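Side-chain contacts in probable threonyl-tRNA synthetase 1 (Aeropyrum pernix, PDB 3A32), which probably catalyses the ATP-dependent attachment of threonine to its cognate tRNA, as a zinc-binding class II synthetase without an editing domain of its own: residues Y14-T19 and V323-R328; F193-S198 and E318-V323. All coordinates share one frame; numbering follows the deposited sequence.

Contact 1: residues Y14-T19 and V323-R328; sequences YELDIT and VYLEHR
Leu325 meets Leu16 and Ile18 in a small, wholly apolar contact. One methyl of Leu325 does most of the touching. Its CD2 lies 3.7 Å from Leu16 CD1 and 4.1 Å from Ile18 CD1. The other branch adds a looser touch, with Leu325 CD1 at 4.2 Å from Ile18 CD1. The two pairs differ in approach. Leu16 and Leu325 pass alongside each other in opposite directions, whereas Ile18 and Leu325 meet tip to tip. Ile18 is stretched out for this: with chi2 at 180°, CG1 carries CD1 straight on toward the helix. In Leu325, CG lies opposite the carbonyl carbon and beside the backbone N (chi1 -70°), and chi2 sets the two methyls from there. All three side chains are buried, and only methyl groups meet across the contact.

The backbone brings Leu16 and Ile18 to the same side. Helix 9-15 ends in a Schellman motif, and Asp17 takes a positive phi of 57°. Asp17 OD1 is hydrogen-bonded to Ser45 OG, and has a long, weak ion pair with Lys125 of the second subunit. Within 323-328, Arg328 NH1 donates back to Tyr324 OH (3.2 Å), nearly in the guanidinium plane.

The contact is plain packing, away from the zinc site. It sets the turn after helix 9-15 against the last turn of helix 317-327. Leu325 also touches His9 and Ala13 of helix 9-15, while Tyr324 packs on Trp276 of strand 273-284.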
loop_
_atom_site.group_PDB
_atom_site.type_symbol
_atom_site.label_atom_id
_atom_site.label_comp_id
_atom_site.label_asym_id
_atom_site.label_seq_id
_atom_site.Cartn_x
_atom_site.Cartn_y
_atom_site.Cartn_z
ATOM N N TYR A 14 17.617 2.366 12.974
ATOM C CA TYR A 14 18.121 1.043 13.356
ATOM C C TYR A 14 17.570 0.664 14.737
ATOM O O TYR A 14 17.068 -0.467 14.935
ATOM C CB TYR A 14 19.668 1.056 13.353
ATOM C CG TYR A 14 20.316 -0.069 14.146
ATOM C CD1 TYR A 14 20.408 -1.350 13.625
ATOM C CD2 TYR A 14 20.799 0.153 15.439
ATOM C CE1 TYR A 14 20.975 -2.403 14.356
ATOM C CE2 TYR A 14 21.364 -0.898 16.215
ATOM C CZ TYR A 14 21.456 -2.180 15.641
ATOM O OH TYR A 14 22.021 -3.227 16.362
ATOM N N GLU A 15 17.657 1.611 15.694
ATOM C CA GLU A 15 17.171 1.369 17.061
ATOM C C GLU A 15 15.655 1.132 17.139
ATOM O O GLU A 15 15.186 0.296 17.923
ATOM C CB GLU A 15 17.595 2.501 17.990
ATOM C CG GLU A 15 19.143 2.718 18.131
ATOM C CD GLU A 15 19.498 4.000 18.929
ATOM O OE1 GLU A 15 18.617 4.897 19.158
ATOM O OE2 GLU A 15 20.668 4.099 19.365
ATOM N N LEU A 16 14.888 1.851 16.316
ATOM C CA LEU A 16 13.442 1.665 16.254
ATOM C C LEU A 16 13.078 0.466 15.377
ATOM O O LEU A 16 11.869 0.148 15.210
ATOM C CB LEU A 16 12.780 2.904 15.641
ATOM C CG LEU A 16 12.876 4.190 16.467
ATOM C CD1 LEU A 16 12.553 5.388 15.617
ATOM C CD2 LEU A 16 11.955 4.071 17.716
ATOM N N ASP A 17 14.109 -0.150 14.787
ATOM C CA ASP A 17 13.948 -1.231 13.791
ATOM C C ASP A 17 13.087 -0.783 12.572
ATOM O O ASP A 17 12.360 -1.564 11.977
ATOM C CB ASP A 17 13.428 -2.515 14.468
ATOM C CG ASP A 17 13.541 -3.785 13.554
ATOM O OD1 ASP A 17 14.540 -3.955 12.810
ATOM O OD2 ASP A 17 12.614 -4.634 13.602
ATOM N N ILE A 18 13.189 0.484 12.187
ATOM C CA ILE A 18 12.571 0.955 10.954
ATOM C C ILE A 18 13.377 0.402 9.778
ATOM O O ILE A 18 12.809 -0.025 8.754
ATOM C CB ILE A 18 12.488 2.512 10.946
ATOM C CG1 ILE A 18 11.554 3.006 12.069
ATOM C CG2 ILE A 18 12.060 3.037 9.555
ATOM C CD1 ILE A 18 11.409 4.545 12.157
ATOM N N THR A 19 14.706 0.383 9.920
ATOM C CA THR A 19 15.574 -0.192 8.854
ATOM C C THR A 19 16.605 -1.142 9.382
ATOM O O THR A 19 16.889 -1.182 10.589
ATOM C CB THR A 19 16.345 0.886 8.011
ATOM O OG1 THR A 19 17.041 1.772 8.896
ATOM C CG2 THR A 19 15.378 1.713 7.180
ATOM N N VAL A 323 14.856 13.090 8.128
ATOM C CA VAL A 323 14.996 14.389 8.748
ATOM C C VAL A 323 14.060 14.476 9.925
ATOM O O VAL A 323 14.480 15.010 10.966
ATOM C CB VAL A 323 14.701 15.522 7.792
ATOM C CG1 VAL A 323 14.896 16.915 8.543
ATOM C CG2 VAL A 323 15.631 15.438 6.569
ATOM N N TYR A 324 12.822 13.935 9.782
ATOM C CA TYR A 324 11.902 13.823 10.916
ATOM C C TYR A 324 12.552 13.101 12.123
ATOM O O TYR A 324 12.474 13.549 13.246
ATOM C CB TYR A 324 10.559 13.127 10.531
ATOM C CG TYR A 324 9.642 13.086 11.719
ATOM C CD1 TYR A 324 8.668 14.105 11.944
ATOM C CD2 TYR A 324 9.769 12.068 12.666
ATOM C CE1 TYR A 324 7.856 14.079 13.077
ATOM C CE2 TYR A 324 8.963 12.028 13.795
ATOM C CZ TYR A 324 8.010 13.038 14.003
ATOM O OH TYR A 324 7.263 12.983 15.160
ATOM N N LEU A 325 13.178 11.961 11.886
ATOM C CA LEU A 325 13.763 11.200 12.996
ATOM C C LEU A 325 14.826 12.040 13.734
ATOM O O LEU A 325 14.939 11.930 14.935
ATOM C CB LEU A 325 14.343 9.843 12.526
ATOM C CG LEU A 325 13.313 8.799 12.089
ATOM C CD1 LEU A 325 14.017 7.656 11.287
ATOM C CD2 LEU A 325 12.531 8.260 13.328
ATOM N N GLU A 326 15.577 12.862 13.014
ATOM C CA GLU A 326 16.521 13.767 13.643
ATOM C C GLU A 326 15.873 14.918 14.390
ATOM O O GLU A 326 16.130 15.079 15.581
ATOM C CB GLU A 326 17.620 14.200 12.665
ATOM C CG GLU A 326 18.581 12.996 12.326
ATOM C CD GLU A 326 19.542 13.314 11.157
ATOM O OE1 GLU A 326 19.577 14.497 10.802
ATOM O OE2 GLU A 326 20.226 12.402 10.583
ATOM N N HIS A 327 14.970 15.661 13.740
ATOM C CA HIS A 327 14.275 16.767 14.389
ATOM C C HIS A 327 13.541 16.316 15.670
ATOM O O HIS A 327 13.502 17.062 16.647
ATOM C CB HIS A 327 13.314 17.440 13.398
ATOM C CG HIS A 327 12.549 18.601 13.963
ATOM N ND1 HIS A 327 13.150 19.789 14.322
ATOM C CD2 HIS A 327 11.228 18.761 14.203
ATOM C CE1 HIS A 327 12.236 20.615 14.786
ATOM N NE2 HIS A 327 11.062 20.011 14.733
ATOM N N ARG A 328 12.997 15.094 15.666
ATOM C CA ARG A 328 12.223 14.575 16.815
ATOM C C ARG A 328 12.905 13.483 17.616
ATOM O O ARG A 328 12.278 12.831 18.415
ATOM C CB ARG A 328 10.847 14.108 16.379
ATOM C CG ARG A 328 9.917 15.289 16.102
ATOM C CD ARG A 328 9.018 15.542 17.311
ATOM N NE ARG A 328 8.300 16.822 17.228
ATOM C CZ ARG A 328 7.126 16.989 16.625
ATOM N NH1 ARG A 328 6.549 15.941 16.010
ATOM N NH2 ARG A 328 6.540 18.217 16.588
#

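Contact 2: residues F193-S198 and E318-V323; sequences FKLGVS and ERFLGV
Phe320 points one ring atom, CE2, at the face of Phe193. That atom sits 3.5 Å above the Phe193 plane, over the ring centre. Its nearest neighbour there is Phe193 CE2, at 3.6 Å. The two planes are inclined at 45° and the centroids are 4.7 Å apart, so the rings meet obliquely. Leu195 adds a methyl, with CD1 at 4.1 Å from Phe320 CZ. Phe320 reaches the loop because its CG lies opposite the backbone N (chi1 -169°), which swings the ring out from the helix. Replacing Phe193 by an alanine would probably open a gap beside Phe320 CE2 and leave that ring freer to shift.

Lys194 lies between the two apolar residues and has a positive phi, where the chain leaves helical geometry. The guanidinium of Arg328 is hydrogen-bonded to this bend: NH1 to Phe193 O and NH2 to Lys194 O. A backbone bond also ties Leu195 to Leu189.

The neighbouring secondary structure closes round the rings. Phe320 packs on Leu189 of helix 174-191 and on Met278 and Trp276 of strand 273-284. Both phenylalanines touch Leu314 of strand 306-316. The contact thus joins the loop between helix 174-191 and strand 202-207 to helix 317-327, over the central sheet of the class II core.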
loop_
_atom_site.group_PDB
_atom_site.type_symbol
_atom_site.label_atom_id
_atom_site.label_comp_id
_atom_site.label_asym_id
_atom_site.label_seq_id
_atom_site.Cartn_x
_atom_site.Cartn_y
_atom_site.Cartn_z
ATOM N N PHE A 193 2.072 14.428 11.293
ATOM C CA PHE A 193 3.387 14.547 11.907
ATOM C C PHE A 193 3.436 15.415 13.175
ATOM O O PHE A 193 4.460 15.435 13.863
ATOM C CB PHE A 193 4.454 14.906 10.852
ATOM C CG PHE A 193 4.696 13.782 9.843
ATOM C CD1 PHE A 193 5.347 12.603 10.233
ATOM C CD2 PHE A 193 4.218 13.864 8.545
ATOM C CE1 PHE A 193 5.582 11.509 9.326
ATOM C CE2 PHE A 193 4.438 12.791 7.647
ATOM C CZ PHE A 193 5.139 11.600 8.052
ATOM N N LYS A 194 2.352 16.117 13.506
ATOM C CA LYS A 194 2.375 17.056 14.664
ATOM C C LYS A 194 3.451 18.134 14.590
ATOM O O LYS A 194 4.084 18.481 15.613
ATOM C CB LYS A 194 2.543 16.268 15.969
ATOM C CG LYS A 194 1.524 15.134 16.119
ATOM C CD LYS A 194 0.090 15.729 16.177
ATOM C CE LYS A 194 -0.038 16.633 17.422
ATOM N NZ LYS A 194 -1.453 17.004 17.661
ATOM N N LEU A 195 3.682 18.663 13.387
ATOM C CA LEU A 195 4.647 19.733 13.185
ATOM C C LEU A 195 3.881 21.018 12.920
ATOM O O LEU A 195 3.188 21.126 11.923
ATOM C CB LEU A 195 5.544 19.429 11.987
ATOM C CG LEU A 195 6.534 18.249 12.066
ATOM C CD1 LEU A 195 7.129 17.959 10.705
ATOM C CD2 LEU A 195 7.613 18.488 13.084
ATOM N N GLY A 196 3.998 21.993 13.788
ATOM C CA GLY A 196 3.353 23.285 13.595
ATOM C C GLY A 196 3.788 24.061 12.364
ATOM O O GLY A 196 4.999 24.231 12.073
ATOM N N VAL A 197 2.793 24.539 11.625
ATOM C CA VAL A 197 3.078 25.308 10.428
ATOM C C VAL A 197 2.546 26.707 10.704
ATOM O O VAL A 197 1.340 26.905 10.741
ATOM C CB VAL A 197 2.398 24.705 9.179
ATOM C CG1 VAL A 197 2.598 25.609 7.981
ATOM C CG2 VAL A 197 2.959 23.301 8.895
ATOM N N SER A 198 3.448 27.662 10.937
ATOM C CA SER A 198 3.011 29.049 11.242
ATOM C C SER A 198 4.036 30.029 10.726
ATOM O O SER A 198 5.078 29.615 10.195
ATOM C CB SER A 198 2.973 29.234 12.745
ATOM O OG SER A 198 4.312 29.219 13.209
ATOM N N GLU A 318 11.250 8.605 2.368
ATOM C CA GLU A 318 12.469 8.207 3.091
ATOM C C GLU A 318 13.227 9.439 3.607
ATOM O O GLU A 318 13.607 9.504 4.788
ATOM C CB GLU A 318 13.369 7.349 2.170
ATOM C CG GLU A 318 12.855 5.939 1.863
ATOM C CD GLU A 318 11.737 5.916 0.832
ATOM O OE1 GLU A 318 11.380 6.964 0.260
ATOM O OE2 GLU A 318 11.179 4.834 0.597
ATOM N N ARG A 319 13.440 10.426 2.731
ATOM C CA ARG A 319 14.202 11.627 3.114
ATOM C C ARG A 319 13.466 12.349 4.221
ATOM O O ARG A 319 14.043 12.576 5.289
ATOM C CB ARG A 319 14.412 12.572 1.955
ATOM C CG ARG A 319 15.271 13.754 2.306
ATOM C CD ARG A 319 15.404 14.781 1.166
ATOM N NE ARG A 319 16.593 15.597 1.459
ATOM C CZ ARG A 319 16.640 16.676 2.254
ATOM N NH1 ARG A 319 15.531 17.217 2.816
ATOM N NH2 ARG A 319 17.828 17.254 2.462
ATOM N N PHE A 320 12.184 12.669 3.981
ATOM C CA PHE A 320 11.295 13.262 4.997
ATOM C C PHE A 320 11.399 12.541 6.318
ATOM O O PHE A 320 11.492 13.160 7.322
ATOM C CB PHE A 320 9.800 13.227 4.590
ATOM C CG PHE A 320 8.951 14.064 5.494
ATOM C CD1 PHE A 320 8.720 15.406 5.199
ATOM C CD2 PHE A 320 8.456 13.537 6.690
ATOM C CE1 PHE A 320 7.980 16.221 6.090
ATOM C CE2 PHE A 320 7.710 14.331 7.572
ATOM C CZ PHE A 320 7.478 15.673 7.276
ATOM N N LEU A 321 11.285 11.213 6.291
ATOM C CA LEU A 321 11.354 10.374 7.485
ATOM C C LEU A 321 12.731 10.487 8.160
ATOM O O LEU A 321 12.796 10.576 9.378
ATOM C CB LEU A 321 10.981 8.921 7.157
ATOM C CG LEU A 321 11.052 8.007 8.382
ATOM C CD1 LEU A 321 9.982 8.398 9.421
ATOM C CD2 LEU A 321 10.920 6.504 8.001
ATOM N N GLY A 322 13.803 10.526 7.376
ATOM C CA GLY A 322 15.149 10.709 7.905
ATOM C C GLY A 322 15.287 11.986 8.722
ATOM O O GLY A 322 15.783 11.978 9.856
ATOM N N VAL A 323 14.856 13.090 8.128
ATOM C CA VAL A 323 14.996 14.389 8.748
ATOM C C VAL A 323 14.060 14.476 9.925
ATOM O O VAL A 323 14.480 15.010 10.966
ATOM C CB VAL A 323 14.701 15.522 7.792
ATOM C CG1 VAL A 323 14.896 16.915 8.543
ATOM C CG2 VAL A 323 15.631 15.438 6.569
#

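From the N terminus, the chain leaves helix 9-15 through residues 14-19 and then builds most of the catalytic region. Residues 193-198 follow helix 174-191, and strands 202-207, 246-250, 260-268, 273-284 and 306-316 come before helix 317-327. Contact 2 closes the shorter loop, from 193-198 to 318-323. Contact 1 closes the longer one, from 14-19 to 323-328, with 304 residues separating the nearest ends. Contact 2 is therefore nested inside the loop of contact 1. Val323 belongs to both contacts, ending 318-323 and beginning 323-328, and Arg328 bridges the two. Together they tie the N-terminal helix and the loop after helix 174-191 to one helix, 317-327.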